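Local coordinates for protein alternansucrase (Leuconostoc mesenteroides, PDB 6HVG) that belongs to glycoside hydrolase family 70 and joins a TIM-barrel-type family region to choline-binding and putative cell-wall-binding repeats, at residues Leu691-Ala695 / Asp804-Ala810; Asn700-Leu705 / Ala865-Lys871; Leu705-Tyr710 / Thr729-Ala735; Asp875-Leu880 / Leu920-Lys926. All blocks are in the same frame, centred on the assembly; numbering follows the deposited sequence.

Contact 1: residues Leu691-Ala695 / Asp804-Ala810; sequences LTHGA and DYNLPSA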
loop_
_atom_site.group_PDB
_atom_site.type_symbol
_atom_site.label_atom_id
_atom_site.label_comp_id
_atom_site.label_asym_id
_atom_site.label_seq_id
_atom_site.Cartn_x
_atom_site.Cartn_y
_atom_site.Cartn_z
ATOM N N LEU A 691 23.973 7.965 -3.252
ATOM C CA LEU A 691 24.037 8.417 -4.647
ATOM C C LEU A 691 22.689 8.661 -5.305
ATOM O O LEU A 691 22.450 9.695 -5.903
ATOM C CB LEU A 691 24.754 7.368 -5.473
ATOM C CG LEU A 691 26.249 7.236 -5.297
ATOM C CD1 LEU A 691 26.719 5.930 -5.920
ATOM C CD2 LEU A 691 26.952 8.419 -5.934
ATOM N N THR A 692 21.837 7.662 -5.226
ATOM C CA THR A 692 20.645 7.558 -6.024
ATOM C C THR A 692 19.504 8.458 -5.582
ATOM O O THR A 692 18.772 8.926 -6.428
ATOM C CB THR A 692 20.221 6.063 -6.001
ATOM O OG1 THR A 692 21.224 5.302 -6.688
ATOM C CG2 THR A 692 18.898 5.839 -6.641
ATOM N N HIS A 693 19.317 8.680 -4.284
ATOM C CA HIS A 693 18.164 9.446 -3.812
ATOM C C HIS A 693 18.506 10.842 -3.289
ATOM O O HIS A 693 19.315 11.003 -2.363
ATOM C CB HIS A 693 17.425 8.704 -2.726
ATOM C CG HIS A 693 16.966 7.353 -3.130
ATOM N ND1 HIS A 693 17.020 6.286 -2.261
ATOM C CD2 HIS A 693 16.465 6.877 -4.294
ATOM C CE1 HIS A 693 16.558 5.210 -2.871
ATOM N NE2 HIS A 693 16.222 5.540 -4.107
ATOM N N GLY A 694 17.843 11.840 -3.870
ATOM C CA GLY A 694 17.898 13.196 -3.371
ATOM C C GLY A 694 18.928 14.073 -4.030
ATOM O O GLY A 694 20.042 13.635 -4.314
ATOM N N ALA A 695 18.546 15.337 -4.199
ATOM C CA ALA A 695 19.393 16.327 -4.856
ATOM C C ALA A 695 20.584 16.731 -4.011
ATOM O O ALA A 695 21.629 17.077 -4.562
ATOM C CB ALA A 695 18.614 17.575 -5.221
ATOM N N ASP A 804 15.932 8.808 -10.507
ATOM C CA ASP A 804 17.104 8.612 -9.665
ATOM C C ASP A 804 18.339 9.315 -10.195
ATOM O O ASP A 804 18.598 9.363 -11.407
ATOM C CB ASP A 804 17.443 7.134 -9.566
ATOM C CG ASP A 804 16.625 6.407 -8.526
ATOM O OD1 ASP A 804 15.686 6.998 -7.973
ATOM O OD2 ASP A 804 16.942 5.241 -8.229
ATOM N N TYR A 805 19.137 9.812 -9.253
ATOM C CA TYR A 805 20.401 10.480 -9.532
ATOM C C TYR A 805 21.531 9.466 -9.648
ATOM O O TYR A 805 21.459 8.396 -9.061
ATOM C CB TYR A 805 20.749 11.467 -8.401
ATOM C CG TYR A 805 19.773 12.609 -8.267
ATOM C CD1 TYR A 805 19.952 13.783 -8.991
ATOM C CD2 TYR A 805 18.677 12.527 -7.404
ATOM C CE1 TYR A 805 19.057 14.832 -8.883
ATOM C CE2 TYR A 805 17.770 13.565 -7.301
ATOM C CZ TYR A 805 17.967 14.715 -8.043
ATOM O OH TYR A 805 17.078 15.758 -7.925
ATOM N N ASN A 806 22.565 9.804 -10.428
ATOM C CA ASN A 806 23.856 9.106 -10.383
ATOM C C ASN A 806 23.801 7.617 -10.751
ATOM O O ASN A 806 24.635 6.827 -10.291
ATOM C CB ASN A 806 24.555 9.268 -9.009
ATOM C CG ASN A 806 25.075 10.668 -8.778
ATOM O OD1 ASN A 806 25.628 11.258 -9.686
ATOM N ND2 ASN A 806 24.941 11.172 -7.566
ATOM N N LEU A 807 22.860 7.236 -11.614
ATOM C CA LEU A 807 22.750 5.852 -12.051
ATOM C C LEU A 807 24.020 5.292 -12.714
ATOM O O LEU A 807 24.398 4.148 -12.429
ATOM C CB LEU A 807 21.532 5.669 -12.953
ATOM C CG LEU A 807 20.201 5.691 -12.176
ATOM C CD1 LEU A 807 19.021 5.560 -13.107
ATOM C CD2 LEU A 807 20.136 4.592 -11.139
ATOM N N PRO A 808 24.690 6.083 -13.576
ATOM C CA PRO A 808 25.970 5.613 -14.105
ATOM C C PRO A 808 27.011 5.301 -13.029
ATOM O O PRO A 808 27.700 4.292 -13.112
ATOM C CB PRO A 808 26.429 6.785 -14.978
ATOM C CG PRO A 808 25.161 7.383 -15.450
ATOM C CD PRO A 808 24.225 7.286 -14.279
ATOM N N SER A 809 27.116 6.162 -12.028
ATOM C CA SER A 809 28.091 5.980 -10.964
ATOM C C SER A 809 27.736 4.761 -10.137
ATOM O O SER A 809 28.609 4.007 -9.714
ATOM C CB SER A 809 28.170 7.248 -10.090
ATOM O OG SER A 809 28.112 8.426 -10.886
ATOM N N ALA A 810 26.447 4.584 -9.892
ATOM C CA ALA A 810 25.952 3.419 -9.168
ATOM C C ALA A 810 26.279 2.119 -9.908
ATOM O O ALA A 810 26.728 1.165 -9.292
ATOM C CB ALA A 810 24.448 3.538 -8.954
#

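Contact 2: residues Asn700-Leu705 / Ala865-Lys871; sequences NMWYFL and ATDSSGK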
loop_
_atom_site.group_PDB
_atom_site.type_symbol
_atom_site.label_atom_id
_atom_site.label_comp_id
_atom_site.label_asym_id
_atom_site.label_seq_id
_atom_site.Cartn_x
_atom_site.Cartn_y
_atom_site.Cartn_z
ATOM N N ASN A 700 27.459 10.076 3.279
ATOM C CA ASN A 700 28.779 9.998 2.698
ATOM C C ASN A 700 29.096 8.634 2.080
ATOM O O ASN A 700 28.554 7.594 2.487
ATOM C CB ASN A 700 29.832 10.325 3.744
ATOM C CG ASN A 700 29.953 11.801 3.992
ATOM O OD1 ASN A 700 29.201 12.599 3.440
ATOM N ND2 ASN A 700 30.884 12.173 4.853
ATOM N N MET A 701 29.974 8.659 1.082
ATOM C CA MET A 701 30.455 7.453 0.442
ATOM C C MET A 701 31.156 6.567 1.464
ATOM O O MET A 701 31.201 5.358 1.293
ATOM C CB MET A 701 31.418 7.799 -0.683
ATOM C CG MET A 701 30.856 8.703 -1.772
ATOM S SD MET A 701 29.441 8.066 -2.677
ATOM C CE MET A 701 30.196 6.677 -3.510
ATOM N N TRP A 702 31.703 7.169 2.520
ATOM C CA TRP A 702 32.236 6.435 3.685
ATOM C C TRP A 702 31.362 5.263 4.113
ATOM O O TRP A 702 31.879 4.217 4.470
ATOM C CB TRP A 702 32.417 7.376 4.895
ATOM C CG TRP A 702 33.118 6.752 6.087
ATOM C CD1 TRP A 702 34.464 6.464 6.195
ATOM C CD2 TRP A 702 32.532 6.360 7.330
ATOM N NE1 TRP A 702 34.740 5.899 7.426
ATOM C CE2 TRP A 702 33.571 5.827 8.140
ATOM C CE3 TRP A 702 31.230 6.394 7.841
ATOM C CZ2 TRP A 702 33.341 5.348 9.427
ATOM C CZ3 TRP A 702 31.000 5.902 9.116
ATOM C CH2 TRP A 702 32.055 5.383 9.892
ATOM N N TYR A 703 30.045 5.434 4.069
ATOM C CA TYR A 703 29.134 4.386 4.543
ATOM C C TYR A 703 29.207 3.076 3.753
ATOM O O TYR A 703 28.889 2.019 4.302
ATOM C CB TYR A 703 27.689 4.898 4.624
ATOM C CG TYR A 703 27.484 5.842 5.795
ATOM C CD1 TYR A 703 27.399 5.354 7.091
ATOM C CD2 TYR A 703 27.405 7.225 5.608
ATOM C CE1 TYR A 703 27.228 6.204 8.163
ATOM C CE2 TYR A 703 27.246 8.082 6.675
ATOM C CZ TYR A 703 27.160 7.562 7.946
ATOM O OH TYR A 703 26.999 8.405 8.998
ATOM N N PHE A 704 29.634 3.141 2.495
ATOM C CA PHE A 704 29.814 1.932 1.692
ATOM C C PHE A 704 30.852 0.979 2.286
ATOM O O PHE A 704 30.755 -0.239 2.091
ATOM C CB PHE A 704 30.231 2.274 0.268
ATOM C CG PHE A 704 29.103 2.726 -0.615
ATOM C CD1 PHE A 704 28.248 1.825 -1.164
ATOM C CD2 PHE A 704 28.942 4.059 -0.924
ATOM C CE1 PHE A 704 27.232 2.241 -2.009
ATOM C CE2 PHE A 704 27.934 4.486 -1.770
ATOM C CZ PHE A 704 27.070 3.575 -2.308
ATOM N N LEU A 705 31.831 1.525 2.997
ATOM C CA LEU A 705 32.927 0.729 3.534
ATOM C C LEU A 705 32.499 -0.200 4.672
ATOM O O LEU A 705 33.009 -1.322 4.753
ATOM C CB LEU A 705 34.068 1.641 4.014
ATOM C CG LEU A 705 34.699 2.591 2.987
ATOM C CD1 LEU A 705 35.838 3.391 3.591
ATOM C CD2 LEU A 705 35.214 1.835 1.775
ATOM N N ALA A 865 38.115 2.305 -0.433
ATOM C CA ALA A 865 38.531 3.315 0.534
ATOM C C ALA A 865 37.831 4.621 0.186
ATOM O O ALA A 865 37.204 4.738 -0.862
ATOM C CB ALA A 865 40.035 3.506 0.498
ATOM N N THR A 866 37.906 5.582 1.092
ATOM C CA THR A 866 37.326 6.903 0.871
ATOM C C THR A 866 38.210 7.940 1.496
ATOM O O THR A 866 38.851 7.683 2.525
ATOM C CB THR A 866 35.909 7.081 1.489
ATOM O OG1 THR A 866 35.930 6.778 2.887
ATOM C CG2 THR A 866 34.850 6.207 0.787
ATOM N N ASP A 867 38.241 9.113 0.876
ATOM C CA ASP A 867 38.933 10.236 1.456
ATOM C C ASP A 867 38.032 10.803 2.542
ATOM O O ASP A 867 37.551 11.921 2.437
ATOM C CB ASP A 867 39.240 11.276 0.387
ATOM C CG ASP A 867 40.076 12.425 0.917
ATOM O OD1 ASP A 867 40.858 12.224 1.882
ATOM O OD2 ASP A 867 39.897 13.538 0.388
ATOM N N SER A 868 37.791 9.997 3.576
ATOM C CA SER A 868 36.825 10.314 4.608
ATOM C C SER A 868 36.950 9.338 5.773
ATOM O O SER A 868 37.381 8.201 5.604
ATOM C CB SER A 868 35.417 10.240 4.029
ATOM O OG SER A 868 34.460 10.416 5.045
ATOM N N SER A 869 36.577 9.795 6.962
ATOM C CA SER A 869 36.697 9.004 8.183
ATOM C C SER A 869 35.368 8.834 8.920
ATOM O O SER A 869 35.324 8.169 9.956
ATOM C CB SER A 869 37.704 9.686 9.112
ATOM O OG SER A 869 37.962 8.909 10.270
ATOM N N GLY A 870 34.282 9.400 8.386
ATOM C CA GLY A 870 32.972 9.315 9.054
ATOM C C GLY A 870 31.918 10.217 8.440
ATOM O O GLY A 870 32.012 10.586 7.276
ATOM N N LYS A 871 30.910 10.578 9.238
ATOM C CA LYS A 871 29.873 11.554 8.841
ATOM C C LYS A 871 30.440 12.910 8.396
ATOM O O LYS A 871 29.931 13.504 7.451
ATOM C CB LYS A 871 28.943 11.850 10.021
ATOM C CG LYS A 871 28.184 10.672 10.610
ATOM C CD LYS A 871 27.203 11.101 11.706
ATOM C CE LYS A 871 27.920 11.542 12.984
ATOM N NZ LYS A 871 26.988 12.064 14.027
#

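Contact 3: residues Leu705-Tyr710 / Thr729-Ala735; sequences LDTGYY and TLVNRIA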
loop_
_atom_site.group_PDB
_atom_site.type_symbol
_atom_site.label_atom_id
_atom_site.label_comp_id
_atom_site.label_asym_id
_atom_site.label_seq_id
_atom_site.Cartn_x
_atom_site.Cartn_y
_atom_site.Cartn_z
ATOM N N LEU A 705 31.831 1.525 2.997
ATOM C CA LEU A 705 32.927 0.729 3.534
ATOM C C LEU A 705 32.499 -0.200 4.672
ATOM O O LEU A 705 33.009 -1.322 4.753
ATOM C CB LEU A 705 34.068 1.641 4.014
ATOM C CG LEU A 705 34.699 2.591 2.987
ATOM C CD1 LEU A 705 35.838 3.391 3.591
ATOM C CD2 LEU A 705 35.214 1.835 1.775
ATOM N N ASP A 706 31.598 0.269 5.548
ATOM C CA ASP A 706 31.165 -0.459 6.740
ATOM C C ASP A 706 32.410 -0.803 7.559
ATOM O O ASP A 706 32.746 -1.971 7.739
ATOM C CB ASP A 706 30.347 -1.693 6.334
ATOM C CG ASP A 706 29.830 -2.501 7.527
ATOM O OD1 ASP A 706 29.515 -1.903 8.573
ATOM O OD2 ASP A 706 29.718 -3.747 7.417
ATOM N N THR A 707 33.121 0.229 8.017
ATOM C CA THR A 707 34.382 0.026 8.743
ATOM C C THR A 707 34.200 -0.721 10.048
ATOM O O THR A 707 35.106 -1.409 10.514
ATOM C CB THR A 707 35.111 1.356 9.000
ATOM O OG1 THR A 707 34.229 2.269 9.656
ATOM C CG2 THR A 707 35.549 1.983 7.683
ATOM N N GLY A 708 33.008 -0.607 10.624
ATOM C CA GLY A 708 32.637 -1.390 11.791
ATOM C C GLY A 708 32.888 -2.875 11.629
ATOM O O GLY A 708 32.962 -3.598 12.608
ATOM N N TYR A 709 32.977 -3.329 10.388
ATOM C CA TYR A 709 33.308 -4.704 10.094
ATOM C C TYR A 709 34.558 -5.094 10.862
ATOM O O TYR A 709 34.598 -6.148 11.480
ATOM C CB TYR A 709 33.523 -4.876 8.590
ATOM C CG TYR A 709 33.976 -6.266 8.182
ATOM C CD1 TYR A 709 33.077 -7.313 8.134
ATOM C CD2 TYR A 709 35.304 -6.532 7.847
ATOM C CE1 TYR A 709 33.479 -8.585 7.764
ATOM C CE2 TYR A 709 35.716 -7.803 7.496
ATOM C CZ TYR A 709 34.801 -8.826 7.455
ATOM O OH TYR A 709 35.201 -10.096 7.116
ATOM N N TYR A 710 35.557 -4.214 10.844
ATOM C CA TYR A 710 36.826 -4.421 11.567
ATOM C C TYR A 710 36.724 -3.805 12.967
ATOM O O TYR A 710 36.038 -2.790 13.144
ATOM C CB TYR A 710 38.001 -3.773 10.811
ATOM C CG TYR A 710 38.400 -4.502 9.548
ATOM C CD1 TYR A 710 38.914 -5.801 9.593
ATOM C CD2 TYR A 710 38.260 -3.891 8.302
ATOM C CE1 TYR A 710 39.271 -6.484 8.425
ATOM C CE2 TYR A 710 38.616 -4.548 7.129
ATOM C CZ TYR A 710 39.122 -5.851 7.184
ATOM O OH TYR A 710 39.482 -6.488 6.000
ATOM N N THR A 729 27.054 -4.243 5.927
ATOM C CA THR A 729 26.835 -4.627 4.550
ATOM C C THR A 729 27.187 -6.107 4.504
ATOM O O THR A 729 28.011 -6.586 5.296
ATOM C CB THR A 729 27.687 -3.786 3.575
ATOM O OG1 THR A 729 27.104 -3.840 2.279
ATOM C CG2 THR A 729 29.148 -4.299 3.491
ATOM N N LEU A 730 26.562 -6.823 3.581
ATOM C CA LEU A 730 26.681 -8.287 3.504
ATOM C C LEU A 730 28.085 -8.785 3.193
ATOM O O LEU A 730 28.512 -9.817 3.713
ATOM C CB LEU A 730 25.734 -8.789 2.438
ATOM C CG LEU A 730 25.776 -10.273 2.110
ATOM C CD1 LEU A 730 25.306 -11.087 3.298
ATOM C CD2 LEU A 730 24.927 -10.581 0.882
ATOM N N VAL A 731 28.803 -8.040 2.338
ATOM C CA VAL A 731 30.160 -8.401 1.930
ATOM C C VAL A 731 31.089 -7.210 2.134
ATOM O O VAL A 731 30.909 -6.164 1.502
ATOM C CB VAL A 731 30.189 -8.826 0.450
ATOM C CG1 VAL A 731 31.619 -9.079 -0.036
ATOM C CG2 VAL A 731 29.335 -10.054 0.222
ATOM N N ASN A 732 32.095 -7.360 2.990
ATOM C CA ASN A 732 33.057 -6.279 3.146
ATOM C C ASN A 732 33.995 -6.230 1.947
ATOM O O ASN A 732 34.474 -7.262 1.467
ATOM C CB ASN A 732 33.872 -6.373 4.435
ATOM C CG ASN A 732 34.466 -5.016 4.832
ATOM O OD1 ASN A 732 35.585 -4.667 4.440
ATOM N ND2 ASN A 732 33.708 -4.236 5.566
ATOM N N ARG A 733 34.259 -5.015 1.479
ATOM C CA ARG A 733 35.065 -4.807 0.303
ATOM C C ARG A 733 36.212 -3.822 0.532
ATOM O O ARG A 733 36.849 -3.366 -0.416
ATOM C CB ARG A 733 34.156 -4.325 -0.819
ATOM C CG ARG A 733 33.214 -5.405 -1.313
ATOM C CD ARG A 733 32.349 -4.918 -2.452
ATOM N NE ARG A 733 31.473 -5.970 -2.948
ATOM C CZ ARG A 733 30.247 -6.227 -2.487
ATOM N NH1 ARG A 733 29.712 -5.524 -1.508
ATOM N NH2 ARG A 733 29.553 -7.222 -3.011
ATOM N N ILE A 734 36.517 -3.535 1.794
ATOM C CA ILE A 734 37.623 -2.635 2.127
ATOM C C ILE A 734 38.934 -3.251 1.687
ATOM O O ILE A 734 39.742 -2.587 1.041
ATOM C CB ILE A 734 37.672 -2.341 3.635
ATOM C CG1 ILE A 734 36.476 -1.456 4.029
ATOM C CG2 ILE A 734 38.991 -1.684 4.021
ATOM C CD1 ILE A 734 36.264 -1.293 5.524
ATOM N N ALA A 735 39.132 -4.522 2.043
ATOM C CA ALA A 735 40.280 -5.292 1.554
ATOM C C ALA A 735 39.883 -6.752 1.377
ATOM O O ALA A 735 40.243 -7.603 2.184
ATOM C CB ALA A 735 41.457 -5.174 2.502
HETATM O O HOH W 1 33.278 -2.748 2.588
HETATM O O HOH W 2 31.134 -5.603 6.230
HETATM O O HOH W 3 37.616 -6.353 3.763
#

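Contact 4: residues Asp875-Leu880 / Leu920-Lys926; sequences DGETDL and LKLNNDK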
loop_
_atom_site.group_PDB
_atom_site.type_symbol
_atom_site.label_atom_id
_atom_site.label_comp_id
_atom_site.label_asym_id
_atom_site.label_seq_id
_atom_site.Cartn_x
_atom_site.Cartn_y
_atom_site.Cartn_z
ATOM N N ASP A 875 39.233 19.446 6.774
ATOM C CA ASP A 875 39.535 20.461 5.739
ATOM C C ASP A 875 39.850 19.973 4.304
ATOM O O ASP A 875 39.170 20.361 3.346
ATOM C CB ASP A 875 40.657 21.382 6.243
ATOM C CG ASP A 875 41.056 22.422 5.224
ATOM O OD1 ASP A 875 40.160 23.006 4.582
ATOM O OD2 ASP A 875 42.268 22.665 5.079
ATOM N N GLY A 876 40.882 19.148 4.157
ATOM C CA GLY A 876 41.283 18.619 2.842
ATOM C C GLY A 876 40.357 17.563 2.243
ATOM O O GLY A 876 40.369 17.328 1.027
ATOM N N GLU A 877 39.528 16.958 3.100
ATOM C CA GLU A 877 38.787 15.759 2.751
ATOM C C GLU A 877 37.655 15.990 1.751
ATOM O O GLU A 877 36.836 16.888 1.884
ATOM C CB GLU A 877 38.258 15.021 4.001
ATOM C CG GLU A 877 39.350 14.441 4.906
ATOM C CD GLU A 877 38.803 13.719 6.134
ATOM O OE1 GLU A 877 37.752 14.140 6.664
ATOM O OE2 GLU A 877 39.436 12.759 6.614
ATOM N N THR A 878 37.612 15.114 0.754
ATOM C CA THR A 878 36.714 15.220 -0.389
ATOM C C THR A 878 35.533 14.250 -0.335
ATOM O O THR A 878 34.512 14.480 -0.984
ATOM C CB THR A 878 37.533 14.921 -1.646
ATOM O OG1 THR A 878 38.595 15.869 -1.756
ATOM C CG2 THR A 878 36.700 15.016 -2.860
ATOM N N ASP A 879 35.684 13.183 0.449
ATOM C CA ASP A 879 34.730 12.065 0.493
ATOM C C ASP A 879 34.537 11.381 -0.872
ATOM O O ASP A 879 33.416 11.056 -1.273
ATOM C CB ASP A 879 33.397 12.527 1.088
ATOM C CG ASP A 879 32.456 11.376 1.404
ATOM O OD1 ASP A 879 32.899 10.453 2.102
ATOM O OD2 ASP A 879 31.288 11.421 0.983
ATOM N N LEU A 880 35.652 11.184 -1.578
ATOM C CA LEU A 880 35.669 10.529 -2.869
ATOM C C LEU A 880 36.016 9.054 -2.636
ATOM O O LEU A 880 36.984 8.743 -1.947
ATOM C CB LEU A 880 36.687 11.213 -3.815
ATOM C CG LEU A 880 36.199 11.685 -5.208
ATOM C CD1 LEU A 880 34.817 12.284 -5.237
ATOM C CD2 LEU A 880 37.160 12.696 -5.814
ATOM N N LEU A 920 31.621 19.848 -5.743
ATOM C CA LEU A 920 32.925 19.507 -5.189
ATOM C C LEU A 920 34.025 20.259 -5.930
ATOM O O LEU A 920 34.122 20.187 -7.157
ATOM C CB LEU A 920 33.153 17.994 -5.290
ATOM C CG LEU A 920 34.281 17.261 -4.557
ATOM C CD1 LEU A 920 35.086 16.422 -5.535
ATOM C CD2 LEU A 920 35.168 18.144 -3.704
ATOM N N LYS A 921 34.848 20.978 -5.172
ATOM C CA LYS A 921 36.065 21.601 -5.705
ATOM C C LYS A 921 37.246 21.171 -4.841
ATOM O O LYS A 921 37.199 21.319 -3.632
ATOM C CB LYS A 921 35.945 23.130 -5.682
ATOM C CG LYS A 921 34.765 23.709 -6.465
ATOM C CD LYS A 921 34.940 23.604 -7.975
ATOM C CE LYS A 921 36.095 24.456 -8.475
ATOM N NZ LYS A 921 36.115 24.541 -9.962
ATOM N N LEU A 922 38.309 20.657 -5.445
ATOM C CA LEU A 922 39.494 20.278 -4.661
ATOM C C LEU A 922 40.325 21.482 -4.248
ATOM O O LEU A 922 40.378 22.483 -4.963
ATOM C CB LEU A 922 40.419 19.336 -5.441
ATOM C CG LEU A 922 40.167 17.842 -5.234
ATOM C CD1 LEU A 922 38.901 17.370 -5.933
ATOM C CD2 LEU A 922 41.370 17.081 -5.739
ATOM N N ASN A 923 41.007 21.351 -3.110
ATOM C CA ASN A 923 42.047 22.305 -2.718
ATOM C C ASN A 923 43.236 22.170 -3.664
ATOM O O ASN A 923 43.455 21.120 -4.251
ATOM C CB ASN A 923 42.496 22.086 -1.261
ATOM C CG ASN A 923 41.380 22.343 -0.252
ATOM O OD1 ASN A 923 40.259 22.719 -0.612
ATOM N ND2 ASN A 923 41.679 22.129 1.024
ATOM N N ASN A 924 44.000 23.241 -3.819
ATOM C CA ASN A 924 45.129 23.230 -4.745
ATOM C C ASN A 924 46.195 22.190 -4.365
ATOM O O ASN A 924 46.781 21.542 -5.235
ATOM C CB ASN A 924 45.740 24.630 -4.825
ATOM C CG ASN A 924 44.780 25.643 -5.414
ATOM O OD1 ASN A 924 44.337 25.499 -6.550
ATOM N ND2 ASN A 924 44.441 26.665 -4.641
ATOM N N ASP A 925 46.424 22.026 -3.064
ATOM C CA ASP A 925 47.398 21.041 -2.550
ATOM C C ASP A 925 46.988 19.559 -2.758
ATOM O O ASP A 925 47.844 18.690 -2.988
ATOM C CB ASP A 925 47.647 21.289 -1.054
ATOM N N LYS A 926 45.679 19.296 -2.696
ATOM C CA LYS A 926 45.123 17.933 -2.591
ATOM C C LYS A 926 45.436 16.991 -3.749
ATOM O O LYS A 926 45.358 17.373 -4.917
ATOM C CB LYS A 926 43.604 17.986 -2.424
ATOM C CG LYS A 926 42.985 16.650 -2.025
ATOM C CD LYS A 926 43.498 16.137 -0.695
ATOM C CE LYS A 926 42.684 14.957 -0.173
ATOM N NZ LYS A 926 43.236 14.521 1.140
#

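Contact 1: residues Leu691-Ala695 / Asp804-Ala810
Leu691 and Thr692, at the C-terminal end of helix 681-692, meet the residues that lead into helix 807-814. The backbone hydrogen bond runs from Tyr805 N to Thr692 O, 3.0 Å, with an angle of 157° at the hydrogen. On the same pair, Thr692 CA makes a nearly linear C-H...O contact with Tyr805 O. Asn806 occupies the N-cap position but makes no capping bond. Its ND2 instead gives a weak hydrogen bond to Leu691 O at 3.3 Å, while its OD1 takes the backbone N of Ser1001. CG of Asn806 is anti to its own carbonyl carbon (chi1 -71°), and the amide reaches back across the Leu691 side chain at about a right angle. Leu691 CD1 also packs on Ala810 CB at 4.5 Å. The Tyr805 ring covers the turn after the helix: Ala695 CA lies over its face, 4.3 Å from the centroid, and Thr692 O is at its edge. Tyr805 OH bonds to Lys800 N, and Arg698 makes a cation-pi contact with the ring. His693 NE2 is held by Asp755. Most of the contact is buried. Strand 910-915 borders it, with Val914 against both Leu691 and Ser809, so two helix ends pack beside the antiparallel sheet.

Contact 2: residues Asn700-Leu705 / Ala865-Lys871
Gly870 CA lies over the face of the Trp702 indole. It sits 3.5 Å from the centroid of the six-membered ring and 15° off the normal, a CH-pi contact. Ser869 O is over the same face, displaced toward the rim. Thr866 OG1 comes to the ring edge, 3.6 Å from Trp702 CD1. The indole reaches the loop because CG of Trp702 is anti to its backbone N (chi1 -173°). Thr866 OG1 also meets Leu705 CD1 tip to tip at 3.5 Å, and the Leu705 CD2 branch rests on the Ala865 backbone. Asn700 ND2 bonds to Gly870 O at 3.1 Å; the donor is in the carbonyl plane, but the acceptor is tilted out of the amide plane. In the second shell, Ser868 OG weakly accepts from Gly870 N and helps to shape the loop. Asp867 centres an inverse gamma turn, and its OD2 takes Thr878 N. Asp879 OD2 holds Met701 N. Met701 and Phe704 turn to helix 807-814 and to Leu881. In this surface contact residues 700-705, from the connection between helix 681-692 and strand 735-736, cover the start of the long connection of a beta hairpin formed by antiparallel strands 862-866 and 881-885.

Contact 3: residues Leu705-Tyr710 / Thr729-Ala735
Thr729 N donates a hydrogen bond to Asp706 OD2 at 3.1 Å, approaching from above the carboxylate plane. The other oxygen of Asp706, OD1, forms a salt bridge with Arg724, so the carboxylate is gripped from two parts of the chain. Thr729 OG1 bonds to Thr682 on helix 681-692.

Three waters bridge the segments. Water 1 donates to Leu705 O and accepts from Arg733 N. Water 2 donates to Asp706 OD2 at 2.6 Å and accepts from Asn732 ND2 at 3.0 Å. Water 3 donates to Asn732 OD1 at 2.7 Å, accepts from Ala735 N and meets Tyr710 OH. Both ends of the Asn732 amide are thus engaged by water.

The aromatic contacts centre on Asn732. Its amide is stacked on the Tyr709 ring, with the planes 18° apart, and its CB sits 3.6 Å from the ring centroid, almost on the normal. Tyr709 CG is anti to its backbone N (chi1 176°), which extends the ring over Asn732. On Tyr710, CD2 of Tyr709 lies over the centre of one face.

Apolar packing belongs to Ile734. Its CG1 crosses the Leu705 side chain at CB, 3.9 Å away, and its CD1 meets Thr707 CG2. Its CB is at the edge of Tyr710, 4.2 Å from CE2.

Asn732 OD1 also accepts from Ile734 N at 3.0 Å, which defines an Asx turn. The turn sits in the irregular connection just before strand 735-736, an antiparallel neighbour of strand 862-866.

Contact 4: residues Asp875-Leu880 / Leu920-Lys926
The carboxylate of Asp875 and the amide of Asn923 are the flat groups of this contact; they cross obliquely, their planes 44° apart. The amide nitrogen is the nearer end: Asn923 ND2 is 3.8 Å from Asp875 O and 4.0 Å from Asp875 OD1. These separations are long, and no hydrogen bond joins the two segments. The neighbouring Gly876 CA also lies close to Asn923 ND2.

Next to this polar pair the contact is made by chains without flat groups. Lys926 lies along the Gly876 carbonyl. Its CE is 3.5 Å from Gly876 O, so the methylene, rather than the charged end, does the touching. The chain bends at chi2 (61°), which carries the amine past the carbonyl toward Asp867.

The buried end is apolar. Thr878 CG2 rests against the fork of Leu920, 3.4 Å from CD1 and 3.6 Å from CD2, and the side chains cross at about a right angle. Thr878 CG2 is the branch anti to the backbone N, which turns it toward Leu920. Leu880 CD1 adds a contact with Leu920 CD1 at 4.2 Å. Leu922 CG approaches Thr878 OG1 more loosely. Ile928 of strand 927-931 touches Thr878, Leu880 and Leu922 and closes this apolar end.

Polar groups of the contact have partners outside it: Thr878 N bonds to Asp867 OD2, and Lys926 NZ makes a long, weak ion pair with Asp867 OD1. Without a direct bond across, the two loops probably owe their fit mainly to side-chain shape and burial.

Contact 1 is the most buried and joins two helix ends. Contact 2 is a surface contact, and contacts 3 and 4 are partly buried. Contacts 2 and 3 share Leu705 and touch through Trp702 and Thr707; one irregular connection supplies one segment of contact 2 and both of contact 3. Contacts 2 and 4 meet at the loop between strands 862-866 and 881-885, where Asp867 probably bonds to the backbone of Thr878 and Asp879. Contact 1 reaches contact 2 by packing of Leu691 on Met701. Chemistry varies accordingly: one backbone bond and one weak side-chain bond in contact 1, a CH-pi face in contact 2, bridging waters in contact 3, and apolar packing with loose polar approaches in contact 4.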